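Long-range contact in orotidine 5'-phosphate decarboxylase (Pyrococcus horikoshii, PDB 2CZD), which probably catalyses the decarboxylation of orotidine 5'-monophosphate to uridine 5'-monophosphate, the last step of de novo UMP synthesis: residues K97-M108 against A128-P139. Sequence-based numbering, arbitrary orientation.
Sequences KELGEIIMVVEM and ANEIEPFGVIAP
Met104 N donates to Gly135 O at 2.9 Å, a nearly straight bond (157° at the hydrogen), within the parallel pairing of strands 101-105 and 135-137, where Ile103 faces Gly135 and Met104 faces Val136. Ile137 N reaches Met104 O only weakly, at 3.5 Å, and Phe134 N makes a weak, bent bond to Ile102 O. A CA-H...O contact from Ile103 CA to the same Gly135 O, 3.1 Å, adds a second donor to that carbonyl. Water continues the ladder where the strands part: one molecule accepts from Val106 N and donates to Glu107 O and Ile137 O. At the other end a water accepts from Lys97 NZ and donates to Glu132 O. The pair forms the fifth and sixth strands of the TIM barrel, joined through helix 121-131 in a right-handed beta-alpha-beta crossover. Between sheet and helix, Met104 crosses Pro133 at about a right angle, SD 3.6 Å from Pro133 CG and 4.1 Å from Ile131 CG2; a bend at chi3 (64°) carries CE to Ala128 CA, 3.9 Å away. Cut back to an alanine here, the side chain would probably leave a gap beneath the helix end, with Pro133, Ala128 and Ile131 deprived of their shared apolar partner. Ile102 CG1 packs on Pro133 CB at 3.6 Å. On the barrel-interior face, Ile103 CG2 meets Ile137 CG1 (3.9 Å), while CG1 of Ile103 lies at the edge of the Phe134 ring, near its plane. Glu107 lays its chain across Pro139 CD and CG, its carboxylate salt-bridged to Arg145.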
loop_
_atom_site.group_PDB
_atom_site.type_symbol
_atom_site.label_atom_id
_atom_site.label_comp_id
_atom_site.label_asym_id
_atom_site.label_seq_id
_atom_site.Cartn_x
_atom_site.Cartn_y
_atom_site.Cartn_z
ATOM N N LYS B 97 -9.574 -10.266 4.207
ATOM C CA LYS B 97 -10.991 -10.665 4.285
ATOM C C LYS B 97 -11.300 -11.455 5.575
ATOM O O LYS B 97 -12.405 -11.420 6.101
ATOM C CB LYS B 97 -11.364 -11.509 3.063
ATOM C CG LYS B 97 -12.859 -11.693 2.891
ATOM C CD LYS B 97 -13.126 -12.456 1.627
ATOM C CE LYS B 97 -14.604 -12.408 1.228
ATOM N NZ LYS B 97 -15.504 -12.918 2.296
ATOM N N GLU B 98 -10.307 -12.162 6.076
ATOM C CA GLU B 98 -10.475 -12.912 7.309
ATOM C C GLU B 98 -10.895 -11.997 8.454
ATOM O O GLU B 98 -11.647 -12.419 9.332
ATOM C CB GLU B 98 -9.156 -13.591 7.663
ATOM C CG GLU B 98 -9.110 -14.329 8.980
ATOM C CD GLU B 98 -7.735 -14.953 9.202
ATOM O OE1 GLU B 98 -7.388 -15.884 8.450
ATOM O OE2 GLU B 98 -6.991 -14.509 10.110
ATOM N N LEU B 99 -10.429 -10.744 8.431
ATOM C CA LEU B 99 -10.723 -9.785 9.500
ATOM C C LEU B 99 -11.854 -8.785 9.276
ATOM O O LEU B 99 -12.310 -8.142 10.232
ATOM C CB LEU B 99 -9.446 -9.012 9.850
ATOM C CG LEU B 99 -8.291 -9.934 10.229
ATOM C CD1 LEU B 99 -7.061 -9.096 10.535
ATOM C CD2 LEU B 99 -8.692 -10.781 11.437
ATOM N N GLY B 100 -12.305 -8.642 8.033
ATOM C CA GLY B 100 -13.369 -7.693 7.747
ATOM C C GLY B 100 -13.700 -7.666 6.266
ATOM O O GLY B 100 -13.049 -8.341 5.459
ATOM N N GLU B 101 -14.697 -6.873 5.891
ATOM C CA GLU B 101 -15.104 -6.804 4.491
ATOM C C GLU B 101 -14.103 -6.060 3.632
ATOM O O GLU B 101 -13.449 -5.106 4.066
ATOM C CB GLU B 101 -16.504 -6.192 4.381
ATOM C CG GLU B 101 -17.551 -7.074 5.073
ATOM C CD GLU B 101 -18.963 -6.590 4.878
ATOM O OE1 GLU B 101 -19.503 -6.805 3.778
ATOM O OE2 GLU B 101 -19.530 -5.984 5.821
ATOM N N ILE B 102 -13.996 -6.512 2.390
ATOM C CA ILE B 102 -13.034 -5.955 1.474
ATOM C C ILE B 102 -13.621 -5.506 0.161
ATOM O O ILE B 102 -14.706 -5.931 -0.242
ATOM C CB ILE B 102 -11.920 -6.988 1.145
ATOM C CG1 ILE B 102 -12.524 -8.256 0.524
ATOM C CG2 ILE B 102 -11.133 -7.332 2.424
ATOM C CD1 ILE B 102 -11.491 -9.168 -0.191
ATOM N N ILE B 103 -12.882 -4.630 -0.505
ATOM C CA ILE B 103 -13.239 -4.121 -1.830
ATOM C C ILE B 103 -11.956 -4.364 -2.622
ATOM O O ILE B 103 -10.883 -3.953 -2.190
ATOM C CB ILE B 103 -13.561 -2.613 -1.789
ATOM C CG1 ILE B 103 -14.900 -2.408 -1.073
ATOM C CG2 ILE B 103 -13.589 -2.028 -3.237
ATOM C CD1 ILE B 103 -15.154 -0.972 -0.632
ATOM N N MET B 104 -12.055 -5.020 -3.778
ATOM C CA MET B 104 -10.868 -5.359 -4.567
ATOM C C MET B 104 -10.595 -4.468 -5.758
ATOM O O MET B 104 -11.503 -4.028 -6.430
ATOM C CB MET B 104 -10.969 -6.820 -5.046
ATOM C CG MET B 104 -10.936 -7.820 -3.900
ATOM S SD MET B 104 -11.304 -9.529 -4.425
ATOM C CE MET B 104 -9.900 -9.881 -5.539
ATOM N N VAL B 105 -9.311 -4.227 -6.026
ATOM C CA VAL B 105 -8.909 -3.415 -7.165
ATOM C C VAL B 105 -8.719 -4.340 -8.356
ATOM O O VAL B 105 -7.868 -5.252 -8.327
ATOM C CB VAL B 105 -7.546 -2.705 -6.928
ATOM C CG1 VAL B 105 -7.099 -1.987 -8.219
ATOM C CG2 VAL B 105 -7.643 -1.736 -5.755
ATOM N N VAL B 106 -9.503 -4.099 -9.402
ATOM C CA VAL B 106 -9.395 -4.897 -10.613
ATOM C C VAL B 106 -9.003 -4.074 -11.833
ATOM O O VAL B 106 -8.644 -4.622 -12.870
ATOM C CB VAL B 106 -10.720 -5.651 -10.909
ATOM C CG1 VAL B 106 -11.109 -6.489 -9.706
ATOM C CG2 VAL B 106 -11.838 -4.669 -11.293
ATOM N N GLU B 107 -9.067 -2.758 -11.702
ATOM C CA GLU B 107 -8.735 -1.857 -12.803
ATOM C C GLU B 107 -8.429 -0.493 -12.184
ATOM O O GLU B 107 -9.058 -0.110 -11.193
ATOM C CB GLU B 107 -9.941 -1.746 -13.745
ATOM C CG GLU B 107 -9.666 -0.918 -14.993
ATOM C CD GLU B 107 -10.831 -0.942 -15.972
ATOM O OE1 GLU B 107 -11.278 -2.046 -16.344
ATOM O OE2 GLU B 107 -11.283 0.139 -16.381
ATOM N N MET B 108 -7.464 0.232 -12.753
ATOM C CA MET B 108 -7.136 1.550 -12.219
ATOM C C MET B 108 -7.313 2.672 -13.233
ATOM O O MET B 108 -7.404 2.426 -14.441
ATOM C CB MET B 108 -5.742 1.538 -11.597
ATOM C CG MET B 108 -5.795 0.852 -10.249
ATOM S SD MET B 108 -4.198 0.774 -9.417
ATOM C CE MET B 108 -4.170 2.383 -8.598
ATOM N N ALA B 128 -11.944 -11.892 -8.340
ATOM C CA ALA B 128 -12.992 -11.306 -7.503
ATOM C C ALA B 128 -14.244 -12.217 -7.511
ATOM O O ALA B 128 -14.910 -12.378 -6.503
ATOM C CB ALA B 128 -13.351 -9.904 -8.006
ATOM N N ASN B 129 -14.567 -12.817 -8.651
ATOM C CA ASN B 129 -15.734 -13.694 -8.683
ATOM C C ASN B 129 -15.549 -14.901 -7.759
ATOM O O ASN B 129 -16.511 -15.391 -7.168
ATOM C CB ASN B 129 -16.004 -14.147 -10.114
ATOM C CG ASN B 129 -16.584 -13.044 -10.962
ATOM O OD1 ASN B 129 -17.065 -12.032 -10.436
ATOM N ND2 ASN B 129 -16.563 -13.236 -12.273
ATOM N N GLU B 130 -14.311 -15.368 -7.621
ATOM C CA GLU B 130 -14.019 -16.514 -6.768
ATOM C C GLU B 130 -14.102 -16.111 -5.303
ATOM O O GLU B 130 -14.722 -16.795 -4.480
ATOM C CB GLU B 130 -12.596 -17.035 -7.026
ATOM C CG GLU B 130 -12.337 -17.710 -8.368
ATOM C CD GLU B 130 -10.884 -18.204 -8.503
ATOM O OE1 GLU B 130 -10.525 -18.691 -9.594
ATOM O OE2 GLU B 130 -10.097 -18.108 -7.524
ATOM N N ILE B 131 -13.479 -14.981 -4.980
ATOM C CA ILE B 131 -13.419 -14.516 -3.604
ATOM C C ILE B 131 -14.707 -13.905 -3.065
ATOM O O ILE B 131 -15.001 -14.015 -1.873
ATOM C CB ILE B 131 -12.235 -13.525 -3.448
ATOM C CG1 ILE B 131 -10.917 -14.317 -3.496
ATOM C CG2 ILE B 131 -12.340 -12.746 -2.127
ATOM C CD1 ILE B 131 -9.671 -13.469 -3.440
ATOM N N GLU B 132 -15.488 -13.295 -3.958
ATOM C CA GLU B 132 -16.739 -12.630 -3.599
ATOM C C GLU B 132 -16.570 -11.550 -2.513
ATOM O O GLU B 132 -17.097 -11.660 -1.403
ATOM C CB GLU B 132 -17.824 -13.647 -3.196
ATOM C CG GLU B 132 -18.160 -14.621 -4.308
ATOM C CD GLU B 132 -19.176 -15.689 -3.896
ATOM O OE1 GLU B 132 -19.518 -16.524 -4.755
ATOM O OE2 GLU B 132 -19.615 -15.710 -2.721
ATOM N N PRO B 133 -15.778 -10.507 -2.812
ATOM C CA PRO B 133 -15.568 -9.403 -1.867
ATOM C C PRO B 133 -16.875 -8.592 -1.830
ATOM O O PRO B 133 -17.796 -8.842 -2.613
ATOM C CB PRO B 133 -14.461 -8.580 -2.533
ATOM C CG PRO B 133 -14.794 -8.747 -4.006
ATOM C CD PRO B 133 -15.090 -10.243 -4.091
ATOM N N PHE B 134 -16.948 -7.626 -0.928
ATOM C CA PHE B 134 -18.127 -6.761 -0.888
ATOM C C PHE B 134 -18.274 -6.054 -2.236
ATOM O O PHE B 134 -19.380 -5.911 -2.758
ATOM C CB PHE B 134 -17.982 -5.709 0.219
ATOM C CG PHE B 134 -19.050 -4.632 0.183
ATOM C CD1 PHE B 134 -18.785 -3.381 -0.367
ATOM C CD2 PHE B 134 -20.318 -4.878 0.702
ATOM C CE1 PHE B 134 -19.753 -2.378 -0.402
ATOM C CE2 PHE B 134 -21.295 -3.887 0.675
ATOM C CZ PHE B 134 -21.015 -2.629 0.122
ATOM N N GLY B 135 -17.155 -5.598 -2.789
ATOM C CA GLY B 135 -17.220 -4.911 -4.065
ATOM C C GLY B 135 -15.888 -4.745 -4.757
ATOM O O GLY B 135 -14.863 -5.240 -4.283
ATOM N N VAL B 136 -15.932 -4.078 -5.908
ATOM C CA VAL B 136 -14.742 -3.759 -6.693
ATOM C C VAL B 136 -14.912 -2.330 -7.170
ATOM O O VAL B 136 -16.017 -1.783 -7.147
ATOM C CB VAL B 136 -14.539 -4.670 -7.941
ATOM C CG1 VAL B 136 -14.406 -6.124 -7.505
ATOM C CG2 VAL B 136 -15.676 -4.486 -8.933
ATOM N N ILE B 137 -13.807 -1.719 -7.586
ATOM C CA ILE B 137 -13.856 -0.356 -8.090
ATOM C C ILE B 137 -13.841 -0.339 -9.621
ATOM O O ILE B 137 -13.124 -1.115 -10.258
ATOM C CB ILE B 137 -12.666 0.455 -7.537
ATOM C CG1 ILE B 137 -12.867 0.668 -6.028
ATOM C CG2 ILE B 137 -12.540 1.779 -8.289
ATOM C CD1 ILE B 137 -11.741 1.412 -5.364
ATOM N N ALA B 138 -14.680 0.506 -10.219
ATOM C CA ALA B 138 -14.711 0.627 -11.684
ATOM C C ALA B 138 -14.442 2.089 -11.982
ATOM O O ALA B 138 -15.297 2.951 -11.723
ATOM C CB ALA B 138 -16.098 0.234 -12.250
ATOM N N PRO B 139 -13.237 2.400 -12.487
ATOM C CA PRO B 139 -12.894 3.786 -12.816
ATOM C C PRO B 139 -14.103 4.272 -13.591
ATOM O O PRO B 139 -14.342 3.813 -14.704
ATOM C CB PRO B 139 -11.659 3.627 -13.695
ATOM C CG PRO B 139 -10.970 2.414 -13.074
ATOM C CD PRO B 139 -12.138 1.473 -12.821
HETATM O O HOH W 1 -17.661 -13.666 0.352
HETATM O O HOH W 2 -15.882 -8.867 1.856
HETATM O O HOH W 3 -10.890 -1.675 -9.312
#